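Local coordinates for protein cycloalternan-forming enzyme (Listeria monocytogenes serovar 1/2a, PDB 5F7U) that belongs to glycoside hydrolase family 31, carrying a TIM-barrel domain together with beta-rich domains and a carbohydrate-binding module, at residues M369-N372 with E373-R376; M442-S445 with V446-A449; A629-M632 with A633-G637; S665-S668 with P669-R673; P675-A678 with V679-G683. The protein carries 1 engineered substitution. All blocks are in the same frame, centred on the assembly; numbering follows the deposited sequence.

Interaction 1: M369-N372 with E373-R376; sequences MSAN and EWDR. With MG (magnesium ion), chain J; GLC (alpha-D-glucopyranose), chain F.
The methyl group of Ala371 lies squarely over the indole of Trp374, a residue only three places further along the chain: CB is 3.6 Å from the centroid of the five-membered ring and 12° off its normal, a CH-pi contact made within one tight turn. The fold-back comes from a type I beta turn running from Ala371 to Trp374. Trp374 N closes it on Ala371 O at 3.1 Å, with the donor standing above the carbonyl plane and not on a lone pair. Because CG of Trp374 is anti to its own carbonyl carbon (chi1 -64°), the six-membered ring is carried back under the incoming chain. Ser370 covers the rim of the same face, its CA 3.6 Å from Trp374 CZ3, and Met369 meets the ring at its edge, CB to Trp374 CH2 3.9 Å. NE1 of the indole is bonded to Glu672.

This turn belongs to the loop between the first barrel strand, 367-369, and helix 377-389, and Arg376 occupies the N-cap position of that helix. Such beta-to-alpha loops rim the ligand-binding end of a TIM barrel, and this one serves two bound groups. Glu373 O and Asp375 OD1 each bind the magnesium ion at 2.2 Å; three waters and Asp379 complete its shell. Arg376 grips the carboxylate of Asp375 side-on, NE reaching OD1 from above the carboxylate plane at 2.9 Å while NH2 takes OD2, which should help to fix the rotation of this metal ligand. Asn372, also bonded to Glu400, directs ND2 to the ring oxygen O5 of a glucopyranose, 3.1 Å away.

Interaction 2: M442-S445 with V446-A449; sequences MVDS and VHDA
Backbone hydrogen bonds link Met442-Ser445 to Val446-Ala449 in the regular i to i+4 pattern, the one from His447 N to Val443 O running nearly along the C=O axis. The last of the four is the longest, Ala449 N standing 3.3 Å from Ser445 O as the helix gives out.

One side-chain hydroxyl joins this network. Ser445 OG, placed between its backbone N and carbonyl carbon (chi1 76°), turns back along the helix and donates to Met442 O at 2.7 Å. That oxygen also receives Val446 N at 3.1 Å, and so is gripped by two donors.

All of this takes place on helix 439-448, which connects barrel strands 396-399 and 452-457 in a beta-alpha-beta crossover of the TIM barrel. Its inner face is apolar: Met442 and Val446 lie side by side and point the same way, with SD 4.1 Å from CG2, and both reach Val380 of helix 377-389 and residues of strand 396-399. Val443, which packs on Ile453 of the next strand, sets its CG1 branch 3.4 Å from CE1 of His447.

Contacts of the imidazole form the remaining group. Val443 O stands 3.5 Å above the plane of the His447 ring, displaced toward its rim, while a water lies in the ring plane, 2.7 Å from ND1. The same water donates to Asp444 OD1 at 2.8 Å and bridges two side chains whose own polar atoms do not meet. NE2, the other ring nitrogen, is hydrogen-bonded to Asp532; both ring nitrogens have a partner, which should limit rotation about the CB-CG bond.

Interaction 3: A629-M632 with A633-G637; sequences AWDM and AGFTG. With GLC (alpha-D-glucopyranose), chain B.
Asp631 and Gly634 close a type II beta turn through a hydrogen bond of 2.9 Å from Gly634 N to Asp631 O, with Ala633 taking the positive phi (69°) that the third position of such a turn requires. At these angles the methyl of Ala633 is pushed close to the preceding carbonyl, CB lying 3.0 Å from Met632 O.

Across the turn, Asp631 and Phe635 lie side by side and point the same way, their carboxylate and ring planes 38° apart. OD2 of the aspartate approaches CB of Phe635 to 3.4 Å, and a water that accepts from Phe635 N at 3.0 Å lies 2.8 Å from Asp631 OD2, to which it can donate, though it has more acceptors in reach than protons. The other oxygen, OD1, is hydrogen-bonded to Gln659. Phe635 is part of a sugar pocket: CE2 comes within 3.7 Å of C3 of a glucopyranose, whose O4 lies in the ring plane at its edge. His661, a further partner of this sugar, has its own ring against Phe635.

Trp630, just before the turn, brings its indole against it. Its CG occupies the position between backbone N and carbonyl carbon (chi1 66°), which folds the indole forward under the chain until CZ3 is 3.4 Å from Ala633 N; one ring face carries Met632 CA 3.6 Å above its plane.

Strand 628-631 is the seventh of the barrel, flanked by strands 597-599 and 657-660, and the turn opens the loop toward helix 642-653. Trp630 packs outward on Ala648 and Met651 of that helix, Met632 touches its Tyr645 and Thr649, and Ala629 bridges to both flanking strands.

Interaction 4: S665-S668 with P669-R673; sequences SDPS and PSEER
Ser668 and Pro669 are joined by a cis peptide bond, which brings their CA atoms to 2.9 Å and sharply reverses a chain that is neither helix nor strand. No hydrogen bond spans the two halves, which meet through van der Waals contact.

Pro667 carries most of that contact. Its CB meets Pro669 O at 3.5 Å, so that the pyrrolidine rests against the carbonyl of the second proline, and the same atom lies 3.6 Å from CG of Glu671. The two side chains cross obliquely, and CG of the proline also leans on the backbone N of Glu671.

CG of Glu671 is anti to the carbonyl carbon (chi1 -71°), and the chain bends at chi2. This returns the carboxylate toward the backbone, where Arg673 meets it. NH1 of the arginine donates twice: to Glu671 O at 2.9 Å, in the carbonyl plane on a lone pair, and to the anti lone pair of OE1, also at 2.9 Å, as a salt bridge. With NE taken by Gly634 O and NH2 by Ser605, the buried guanidinium is bonded through all three nitrogens. Ser670 OG meanwhile accepts Glu672 N at 3.2 Å in a nearly straight bond, forming an ST turn, and has a second partner in Glu373.

The angles at Ser668 and Pro669 are consistent with a type VIb turn, a class defined by cis-proline. Here it lies in the long loop that follows the eighth TIM-barrel strand, 657-660, and leads to helix 675-682.

Interaction 5: P675-A678 with V679-G683; sequences PWNA and VARTG
Helix 675-682, which follows the last strand of the TIM barrel, runs from Pro675 to Thr682; Gly683, with positive phi, is the first residue to leave it. Asn677 and Arg681 stand side by side one turn apart, on the flank that faces the preceding loop, pointing the same way with amide and guanidinium planes 66° apart. They touch through the arginine's aliphatic part, CG lying 3.6 Å from Asn677 ND2, while their backbones share the bond from Arg681 N to Asn677 O at 2.8 Å. Both polar ends turn to that loop: Asn677 ND2 donates to the carbonyls of Ser670 and Glu672, and Arg681 NH1 reaches Ser670 O and the carboxylate of Glu671.

A different side of the helix packs inward, Ala678 and Val679 resting on Ile687 of helix 687-700. Val679 also sets its CG2 branch 3.4 Å from Pro675 O, the same carbonyl oxygen that accepts the hydrogen bond from Val679 N at 3.0 Å.

Near the C-terminal end one oxygen is doubly used. Thr682, with OG1 held between its backbone N and carbonyl carbon (chi1 64°), gives Ala678 O two donors from opposite faces of the carbonyl plane, N at 3.0 Å and OG1 at 2.8 Å.

In the fold
All five contacts belong to one TIM barrel, yet their chemistry follows depth. Interactions 1 and 3 are buried at strand ends, where tight turns present side chains and carbonyls to sugars and magnesium. Interaction 4 lies at the surface, but its loop touches both of them and interaction 5 as well, through carboxylate, guanidinium and amide groups that meet backbone atoms. Interactions 2 and 5 are partly buried helical turns, each with a hydroxyl doubling a main-chain bond; the polar flank of the second is turned to the loop of interaction 4. Interaction 2 stands apart, touching none of the others, its centre about 15 Å from that of interaction 1; interaction 5 meets interaction 1 where Trp676 packs on Met369.

Interaction 1: M369-N372 with E373-R376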
loop_
_atom_site.group_PDB
_atom_site.type_symbol
_atom_site.label_atom_id
_atom_site.label_comp_id
_atom_site.label_asym_id
_atom_site.label_seq_id
_atom_site.Cartn_x
_atom_site.Cartn_y
_atom_site.Cartn_z
ATOM N N MET A 369 19.266 2.330 -1.482
ATOM C CA MET A 369 20.262 1.502 -0.755
ATOM C C MET A 369 20.361 1.935 0.691
ATOM O O MET A 369 20.465 3.123 0.985
ATOM C CB MET A 369 21.648 1.664 -1.385
ATOM C CG MET A 369 21.623 1.490 -2.896
ATOM S SD MET A 369 23.239 1.059 -3.575
ATOM C CE MET A 369 24.248 2.406 -2.948
ATOM N N SER A 370 20.385 0.966 1.597
ATOM C CA SER A 370 20.384 1.276 3.028
ATOM C C SER A 370 21.048 0.118 3.763
ATOM O O SER A 370 20.951 -1.019 3.308
ATOM C CB SER A 370 18.944 1.467 3.519
ATOM O OG SER A 370 18.893 1.692 4.927
ATOM N N ALA A 371 21.690 0.412 4.894
ATOM C CA ALA A 371 22.219 -0.611 5.819
ATOM C C ALA A 371 22.555 0.073 7.117
ATOM O O ALA A 371 23.326 1.046 7.130
ATOM C CB ALA A 371 23.463 -1.307 5.255
ATOM N N ASN A 372 22.006 -0.438 8.219
ATOM C CA ASN A 372 22.294 0.180 9.504
ATOM C C ASN A 372 23.792 0.181 9.816
ATOM O O ASN A 372 24.273 1.085 10.509
ATOM C CB ASN A 372 21.510 -0.490 10.636
ATOM C CG ASN A 372 21.600 0.286 11.930
ATOM O OD1 ASN A 372 22.384 -0.076 12.829
ATOM N ND2 ASN A 372 20.832 1.373 12.029
ATOM N N GLU A 373 24.522 -0.814 9.308
ATOM C CA GLU A 373 25.971 -0.915 9.562
ATOM C C GLU A 373 26.857 0.186 8.943
ATOM O O GLU A 373 28.030 0.317 9.323
ATOM C CB GLU A 373 26.502 -2.300 9.181
ATOM C CG GLU A 373 26.516 -2.594 7.686
ATOM C CD GLU A 373 26.773 -4.067 7.400
ATOM O OE1 GLU A 373 25.887 -4.915 7.682
ATOM O OE2 GLU A 373 27.877 -4.376 6.873
ATOM N N TRP A 374 26.308 0.933 7.982
ATOM C CA TRP A 374 27.043 2.043 7.374
ATOM C C TRP A 374 27.117 3.179 8.385
ATOM O O TRP A 374 26.100 3.822 8.701
ATOM C CB TRP A 374 26.350 2.501 6.092
ATOM C CG TRP A 374 26.332 1.456 5.015
ATOM C CD1 TRP A 374 27.119 0.322 4.927
ATOM C CD2 TRP A 374 25.498 1.459 3.858
ATOM N NE1 TRP A 374 26.797 -0.382 3.779
ATOM C CE2 TRP A 374 25.825 0.302 3.100
ATOM C CE3 TRP A 374 24.495 2.326 3.383
ATOM C CZ2 TRP A 374 25.163 -0.025 1.906
ATOM C CZ3 TRP A 374 23.852 2.002 2.171
ATOM C CH2 TRP A 374 24.192 0.845 1.461
ATOM N N ASP A 375 28.311 3.397 8.931
ATOM C CA ASP A 375 28.446 4.323 10.053
ATOM C C ASP A 375 29.650 5.235 9.956
ATOM O O ASP A 375 30.041 5.852 10.953
ATOM C CB ASP A 375 28.484 3.554 11.396
ATOM C CG ASP A 375 29.795 2.784 11.604
ATOM O OD1 ASP A 375 30.378 2.261 10.619
ATOM O OD2 ASP A 375 30.228 2.676 12.777
ATOM N N ARG A 376 30.246 5.311 8.771
ATOM C CA ARG A 376 31.417 6.162 8.562
ATOM C C ARG A 376 31.570 6.467 7.086
ATOM O O ARG A 376 30.988 5.790 6.241
ATOM C CB ARG A 376 32.688 5.496 9.122
ATOM C CG ARG A 376 33.009 4.125 8.520
ATOM C CD ARG A 376 33.973 3.364 9.438
ATOM N NE ARG A 376 33.246 2.757 10.559
ATOM C CZ ARG A 376 33.778 2.419 11.734
ATOM N NH1 ARG A 376 35.063 2.646 12.003
ATOM N NH2 ARG A 376 33.009 1.870 12.666
HETATM MG MG MG J . 30.206 0.305 9.645
HETATM C C1 GLC F . 18.965 1.475 15.228
HETATM C C2 GLC F . 19.052 1.333 16.754
HETATM C C3 GLC F . 18.968 2.698 17.448
HETATM C C4 GLC F . 19.978 3.683 16.859
HETATM C C5 GLC F . 19.731 3.776 15.346
HETATM C C6 GLC F . 20.613 4.782 14.617
HETATM O O2 GLC F . 17.974 0.524 17.231
HETATM O O3 GLC F . 19.190 2.553 18.855
HETATM O O4 GLC F . 19.812 4.959 17.489
HETATM O O5 GLC F . 19.892 2.470 14.754
HETATM O O6 GLC F . 21.958 4.295 14.605
HETATM O O HOH W 1 23.401 3.620 8.318
HETATM O O HOH W 2 30.309 -1.489 8.167
HETATM O O HOH W 3 32.380 0.072 9.727
HETATM O O HOH W 4 29.561 -0.611 11.682
#

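Interaction 2: M442-S445 with V446-A449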
loop_
_atom_site.group_PDB
_atom_site.type_symbol
_atom_site.label_atom_id
_atom_site.label_comp_id
_atom_site.label_asym_id
_atom_site.label_seq_id
_atom_site.Cartn_x
_atom_site.Cartn_y
_atom_site.Cartn_z
ATOM N N MET A 442 30.913 14.234 1.681
ATOM C CA MET A 442 30.331 12.901 1.607
ATOM C C MET A 442 29.010 12.970 0.835
ATOM O O MET A 442 28.776 12.148 -0.068
ATOM C CB MET A 442 30.152 12.325 3.035
ATOM C CG MET A 442 29.527 10.924 3.130
ATOM S SD MET A 442 27.730 10.885 2.952
ATOM C CE MET A 442 27.244 11.725 4.456
ATOM N N VAL A 443 28.151 13.932 1.189
ATOM C CA VAL A 443 26.849 14.081 0.504
ATOM C C VAL A 443 27.062 14.410 -0.989
ATOM O O VAL A 443 26.392 13.845 -1.867
ATOM C CB VAL A 443 25.949 15.106 1.233
ATOM C CG1 VAL A 443 24.701 15.439 0.410
ATOM C CG2 VAL A 443 25.532 14.562 2.608
ATOM N N ASP A 444 28.036 15.275 -1.272
ATOM C CA ASP A 444 28.360 15.630 -2.655
ATOM C C ASP A 444 28.745 14.405 -3.470
ATOM O O ASP A 444 28.353 14.287 -4.638
ATOM C CB ASP A 444 29.493 16.669 -2.712
ATOM C CG ASP A 444 29.060 18.033 -2.238
ATOM O OD1 ASP A 444 27.866 18.359 -2.280
ATOM O OD2 ASP A 444 29.933 18.823 -1.849
ATOM N N SER A 445 29.481 13.480 -2.847
ATOM C CA SER A 445 29.902 12.265 -3.548
ATOM C C SER A 445 28.717 11.325 -3.798
ATOM O O SER A 445 28.688 10.638 -4.813
ATOM C CB SER A 445 31.049 11.560 -2.818
ATOM O OG SER A 445 30.565 10.862 -1.672
ATOM N N VAL A 446 27.730 11.325 -2.899
ATOM C CA VAL A 446 26.481 10.559 -3.141
ATOM C C VAL A 446 25.742 11.153 -4.354
ATOM O O VAL A 446 25.286 10.424 -5.233
ATOM C CB VAL A 446 25.554 10.502 -1.890
ATOM C CG1 VAL A 446 24.209 9.832 -2.206
ATOM C CG2 VAL A 446 26.243 9.776 -0.741
ATOM N N HIS A 447 25.633 12.480 -4.389
ATOM C CA HIS A 447 25.001 13.165 -5.522
ATOM C C HIS A 447 25.730 12.905 -6.844
ATOM O O HIS A 447 25.085 12.722 -7.884
ATOM C CB HIS A 447 24.918 14.668 -5.260
ATOM C CG HIS A 447 23.990 15.035 -4.147
ATOM N ND1 HIS A 447 24.090 16.230 -3.463
ATOM C CD2 HIS A 447 22.947 14.368 -3.596
ATOM C CE1 HIS A 447 23.145 16.278 -2.538
ATOM N NE2 HIS A 447 22.438 15.164 -2.602
ATOM N N ASP A 448 27.072 12.881 -6.789
ATOM C CA ASP A 448 27.911 12.553 -7.957
ATOM C C ASP A 448 27.568 11.206 -8.562
ATOM O O ASP A 448 27.661 11.031 -9.784
ATOM C CB ASP A 448 29.392 12.532 -7.578
ATOM C CG ASP A 448 29.976 13.913 -7.411
ATOM O OD1 ASP A 448 29.321 14.906 -7.813
ATOM O OD2 ASP A 448 31.120 14.011 -6.910
ATOM N N ALA A 449 27.186 10.261 -7.699
ATOM C CA ALA A 449 26.768 8.924 -8.121
ATOM C C ALA A 449 25.333 8.898 -8.648
ATOM O O ALA A 449 24.849 7.842 -9.030
ATOM C CB ALA A 449 26.921 7.928 -6.969
HETATM O O HOH W 5 26.085 17.887 -4.373
#

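Interaction 3: A629-M632 with A633-G637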
loop_
_atom_site.group_PDB
_atom_site.type_symbol
_atom_site.label_atom_id
_atom_site.label_comp_id
_atom_site.label_asym_id
_atom_site.label_seq_id
_atom_site.Cartn_x
_atom_site.Cartn_y
_atom_site.Cartn_z
ATOM N N ALA A 629 6.864 0.857 0.424
ATOM C CA ALA A 629 8.115 0.104 0.315
ATOM C C ALA A 629 8.127 -1.035 1.312
ATOM O O ALA A 629 7.346 -1.057 2.255
ATOM C CB ALA A 629 9.306 1.005 0.615
ATOM N N TRP A 630 9.089 -1.933 1.124
ATOM C CA TRP A 630 9.434 -2.925 2.142
ATOM C C TRP A 630 10.934 -3.151 2.078
ATOM O O TRP A 630 11.568 -2.799 1.075
ATOM C CB TRP A 630 8.644 -4.233 1.934
ATOM C CG TRP A 630 8.990 -4.999 0.663
ATOM C CD1 TRP A 630 8.912 -4.533 -0.638
ATOM C CD2 TRP A 630 9.432 -6.355 0.575
ATOM N NE1 TRP A 630 9.309 -5.520 -1.522
ATOM C CE2 TRP A 630 9.618 -6.652 -0.812
ATOM C CE3 TRP A 630 9.677 -7.359 1.522
ATOM C CZ2 TRP A 630 10.068 -7.916 -1.267
ATOM C CZ3 TRP A 630 10.109 -8.637 1.068
ATOM C CH2 TRP A 630 10.305 -8.888 -0.314
ATOM N N ASP A 631 11.507 -3.707 3.151
ATOM C CA ASP A 631 12.908 -4.125 3.129
ATOM C C ASP A 631 12.979 -5.432 2.331
ATOM O O ASP A 631 12.614 -6.474 2.858
ATOM C CB ASP A 631 13.430 -4.377 4.568
ATOM C CG ASP A 631 13.277 -3.163 5.501
ATOM O OD1 ASP A 631 13.238 -2.015 5.044
ATOM O OD2 ASP A 631 13.217 -3.373 6.732
ATOM N N MET A 632 13.400 -5.373 1.066
ATOM C CA MET A 632 13.333 -6.563 0.205
ATOM C C MET A 632 14.134 -7.711 0.825
ATOM O O MET A 632 15.270 -7.518 1.274
ATOM C CB MET A 632 13.765 -6.257 -1.242
ATOM C CG MET A 632 15.136 -5.625 -1.397
ATOM S SD MET A 632 15.778 -5.924 -3.061
ATOM C CE MET A 632 16.433 -7.556 -2.781
ATOM N N ALA A 633 13.496 -8.881 0.900
ATOM C CA ALA A 633 14.086 -10.092 1.499
ATOM C C ALA A 633 14.294 -10.043 3.008
ATOM O O ALA A 633 14.942 -10.929 3.538
ATOM C CB ALA A 633 15.373 -10.517 0.773
ATOM N N GLY A 634 13.731 -9.032 3.683
ATOM C CA GLY A 634 13.781 -8.912 5.165
ATOM C C GLY A 634 15.069 -8.254 5.622
ATOM O O GLY A 634 16.105 -8.398 4.968
ATOM N N PHE A 635 15.026 -7.529 6.743
ATOM C CA PHE A 635 16.219 -6.773 7.159
ATOM C C PHE A 635 17.003 -7.450 8.288
ATOM O O PHE A 635 18.110 -7.027 8.626
ATOM C CB PHE A 635 15.892 -5.298 7.454
ATOM C CG PHE A 635 15.502 -4.986 8.897
ATOM C CD1 PHE A 635 14.639 -5.814 9.652
ATOM C CD2 PHE A 635 15.962 -3.802 9.484
ATOM C CE1 PHE A 635 14.312 -5.474 10.976
ATOM C CE2 PHE A 635 15.608 -3.449 10.797
ATOM C CZ PHE A 635 14.791 -4.291 11.541
ATOM N N THR A 636 16.424 -8.501 8.858
ATOM C CA THR A 636 17.041 -9.185 10.001
ATOM C C THR A 636 16.718 -10.680 9.989
ATOM O O THR A 636 15.993 -11.148 9.129
ATOM C CB THR A 636 16.624 -8.524 11.342
ATOM O OG1 THR A 636 17.531 -8.950 12.377
ATOM C CG2 THR A 636 15.179 -8.824 11.717
ATOM N N GLY A 637 17.280 -11.407 10.956
ATOM C CA GLY A 637 17.194 -12.852 10.990
ATOM C C GLY A 637 18.378 -13.401 10.240
ATOM O O GLY A 637 19.244 -12.637 9.779
HETATM C C1 GLC B . 13.865 0.852 13.570
HETATM C C2 GLC B . 13.559 0.755 12.059
HETATM C C3 GLC B . 14.686 0.074 11.257
HETATM C C4 GLC B . 16.036 0.744 11.558
HETATM C C5 GLC B . 16.227 0.977 13.063
HETATM C C6 GLC B . 17.472 1.782 13.400
HETATM O O2 GLC B . 12.260 0.191 11.848
HETATM O O3 GLC B . 14.440 0.145 9.841
HETATM O O4 GLC B . 17.113 -0.071 11.059
HETATM O O5 GLC B . 15.093 1.595 13.705
HETATM O O6 GLC B . 17.596 1.740 14.836
HETATM O O HOH W 6 12.481 -6.063 7.284
#

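Interaction 4: S665-S668 with P669-R673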
loop_
_atom_site.group_PDB
_atom_site.type_symbol
_atom_site.label_atom_id
_atom_site.label_comp_id
_atom_site.label_asym_id
_atom_site.label_seq_id
_atom_site.Cartn_x
_atom_site.Cartn_y
_atom_site.Cartn_z
ATOM N N SER A 665 24.086 -3.406 13.460
ATOM C CA SER A 665 24.871 -2.164 13.495
ATOM C C SER A 665 26.361 -2.356 13.228
ATOM O O SER A 665 27.004 -1.445 12.714
ATOM C CB SER A 665 24.662 -1.429 14.820
ATOM O OG SER A 665 25.131 -2.241 15.899
ATOM N N ASP A 666 26.924 -3.514 13.606
ATOM C CA ASP A 666 28.361 -3.767 13.386
ATOM C C ASP A 666 28.626 -5.270 13.237
ATOM O O ASP A 666 29.366 -5.861 14.032
ATOM C CB ASP A 666 29.188 -3.150 14.527
ATOM C CG ASP A 666 30.689 -3.181 14.268
ATOM O OD1 ASP A 666 31.141 -3.215 13.089
ATOM O OD2 ASP A 666 31.428 -3.158 15.270
ATOM N N PRO A 667 28.004 -5.901 12.232
ATOM C CA PRO A 667 28.111 -7.349 12.130
ATOM C C PRO A 667 29.387 -7.789 11.418
ATOM O O PRO A 667 29.987 -7.002 10.674
ATOM C CB PRO A 667 26.893 -7.710 11.275
ATOM C CG PRO A 667 26.758 -6.552 10.348
ATOM C CD PRO A 667 27.115 -5.344 11.184
ATOM N N SER A 668 29.776 -9.042 11.640
ATOM C CA SER A 668 30.855 -9.647 10.893
ATOM C C SER A 668 30.427 -11.105 10.674
ATOM O O SER A 668 30.258 -11.840 11.656
ATOM C CB SER A 668 32.170 -9.530 11.687
ATOM O OG SER A 668 33.274 -9.852 10.873
ATOM N N PRO A 669 30.185 -11.533 9.428
ATOM C CA PRO A 669 30.312 -10.728 8.205
ATOM C C PRO A 669 29.173 -9.729 7.994
ATOM O O PRO A 669 28.186 -9.727 8.749
ATOM C CB PRO A 669 30.273 -11.787 7.096
ATOM C CG PRO A 669 29.443 -12.885 7.676
ATOM C CD PRO A 669 29.794 -12.929 9.136
ATOM N N SER A 670 29.316 -8.903 6.960
ATOM C CA SER A 670 28.314 -7.888 6.639
ATOM C C SER A 670 26.917 -8.478 6.506
ATOM O O SER A 670 26.742 -9.547 5.910
ATOM C CB SER A 670 28.657 -7.208 5.319
ATOM O OG SER A 670 27.693 -6.202 5.017
ATOM N N GLU A 671 25.935 -7.733 7.001
ATOM C CA GLU A 671 24.533 -8.097 6.836
ATOM C C GLU A 671 23.827 -7.332 5.720
ATOM O O GLU A 671 22.611 -7.480 5.567
ATOM C CB GLU A 671 23.775 -7.895 8.163
ATOM C CG GLU A 671 24.134 -8.910 9.253
ATOM C CD GLU A 671 23.701 -10.341 8.955
ATOM O OE1 GLU A 671 22.811 -10.588 8.123
ATOM O OE2 GLU A 671 24.259 -11.255 9.571
ATOM N N GLU A 672 24.561 -6.546 4.918
ATOM C CA GLU A 672 23.908 -5.799 3.822
ATOM C C GLU A 672 23.044 -6.717 2.956
ATOM O O GLU A 672 23.504 -7.789 2.511
ATOM C CB GLU A 672 24.919 -5.193 2.855
ATOM C CG GLU A 672 25.792 -4.084 3.378
ATOM C CD GLU A 672 26.743 -3.591 2.298
ATOM O OE1 GLU A 672 26.568 -3.887 1.071
ATOM O OE2 GLU A 672 27.723 -2.935 2.691
ATOM N N ARG A 673 21.823 -6.271 2.670
ATOM C CA ARG A 673 20.983 -6.943 1.683
ATOM C C ARG A 673 21.223 -6.372 0.272
ATOM O O ARG A 673 20.343 -6.394 -0.587
ATOM C CB ARG A 673 19.509 -6.856 2.087
ATOM C CG ARG A 673 19.017 -8.058 2.907
ATOM C CD ARG A 673 19.612 -8.089 4.299
ATOM N NE ARG A 673 18.900 -9.035 5.167
ATOM C CZ ARG A 673 19.424 -9.588 6.259
ATOM N NH1 ARG A 673 20.685 -9.320 6.626
ATOM N NH2 ARG A 673 18.687 -10.433 6.992
#

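Interaction 5: P675-A678 with V679-G683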
loop_
_atom_site.group_PDB
_atom_site.type_symbol
_atom_site.label_atom_id
_atom_site.label_comp_id
_atom_site.label_asym_id
_atom_site.label_seq_id
_atom_site.Cartn_x
_atom_site.Cartn_y
_atom_site.Cartn_z
ATOM N N PRO A 675 23.037 -6.549 -3.529
ATOM C CA PRO A 675 23.231 -7.756 -4.348
ATOM C C PRO A 675 24.662 -8.286 -4.282
ATOM O O PRO A 675 24.845 -9.497 -4.303
ATOM C CB PRO A 675 22.856 -7.312 -5.766
ATOM C CG PRO A 675 22.942 -5.815 -5.748
ATOM C CD PRO A 675 22.572 -5.402 -4.344
ATOM N N TRP A 676 25.658 -7.396 -4.165
ATOM C CA TRP A 676 27.045 -7.834 -4.044
ATOM C C TRP A 676 27.292 -8.584 -2.717
ATOM O O TRP A 676 27.975 -9.617 -2.697
ATOM C CB TRP A 676 28.044 -6.662 -4.289
ATOM C CG TRP A 676 27.845 -5.477 -3.379
ATOM C CD1 TRP A 676 28.411 -5.297 -2.157
ATOM C CD2 TRP A 676 27.033 -4.313 -3.623
ATOM N NE1 TRP A 676 27.982 -4.107 -1.601
ATOM C CE2 TRP A 676 27.130 -3.487 -2.472
ATOM C CE3 TRP A 676 26.209 -3.900 -4.684
ATOM C CZ2 TRP A 676 26.469 -2.252 -2.365
ATOM C CZ3 TRP A 676 25.520 -2.671 -4.573
ATOM C CH2 TRP A 676 25.655 -1.865 -3.414
ATOM N N ASN A 677 26.729 -8.093 -1.614
ATOM C CA ASN A 677 26.835 -8.846 -0.362
ATOM C C ASN A 677 26.050 -10.142 -0.360
ATOM O O ASN A 677 26.474 -11.109 0.287
ATOM C CB ASN A 677 26.457 -8.016 0.872
ATOM C CG ASN A 677 26.997 -8.634 2.155
ATOM O OD1 ASN A 677 28.187 -8.948 2.238
ATOM N ND2 ASN A 677 26.118 -8.885 3.122
ATOM N N ALA A 678 24.925 -10.169 -1.077
ATOM C CA ALA A 678 24.136 -11.400 -1.179
ATOM C C ALA A 678 24.951 -12.492 -1.883
ATOM O O ALA A 678 24.967 -13.642 -1.436
ATOM C CB ALA A 678 22.790 -11.138 -1.862
ATOM N N VAL A 679 25.645 -12.118 -2.966
ATOM C CA VAL A 679 26.598 -13.011 -3.638
ATOM C C VAL A 679 27.647 -13.514 -2.627
ATOM O O VAL A 679 27.895 -14.731 -2.536
ATOM C CB VAL A 679 27.260 -12.324 -4.873
ATOM C CG1 VAL A 679 28.460 -13.122 -5.396
ATOM C CG2 VAL A 679 26.240 -12.152 -5.984
ATOM N N ALA A 680 28.246 -12.598 -1.858
ATOM C CA ALA A 680 29.294 -12.959 -0.887
ATOM C C ALA A 680 28.786 -13.937 0.188
ATOM O O ALA A 680 29.429 -14.966 0.430
ATOM C CB ALA A 680 29.884 -11.706 -0.245
ATOM N N ARG A 681 27.620 -13.646 0.768
ATOM C CA ARG A 681 27.052 -14.433 1.868
ATOM C C ARG A 681 26.531 -15.806 1.464
ATOM O O ARG A 681 26.712 -16.773 2.207
ATOM C CB ARG A 681 25.931 -13.652 2.584
ATOM C CG ARG A 681 26.405 -12.438 3.381
ATOM C CD ARG A 681 27.291 -12.816 4.578
ATOM N NE ARG A 681 26.635 -13.764 5.499
ATOM C CZ ARG A 681 25.847 -13.440 6.520
ATOM N NH1 ARG A 681 25.584 -12.178 6.813
ATOM N NH2 ARG A 681 25.300 -14.400 7.263
ATOM N N THR A 682 25.902 -15.897 0.295
ATOM C CA THR A 682 25.291 -17.162 -0.161
ATOM C C THR A 682 26.230 -17.991 -1.029
ATOM O O THR A 682 26.005 -19.185 -1.202
ATOM C CB THR A 682 24.018 -16.927 -1.016
ATOM O OG1 THR A 682 24.381 -16.230 -2.208
ATOM C CG2 THR A 682 22.960 -16.123 -0.281
ATOM N N GLY A 683 27.238 -17.354 -1.622
ATOM C CA GLY A 683 28.125 -18.019 -2.575
ATOM C C GLY A 683 27.511 -18.176 -3.953
ATOM O O GLY A 683 28.126 -18.773 -4.829
#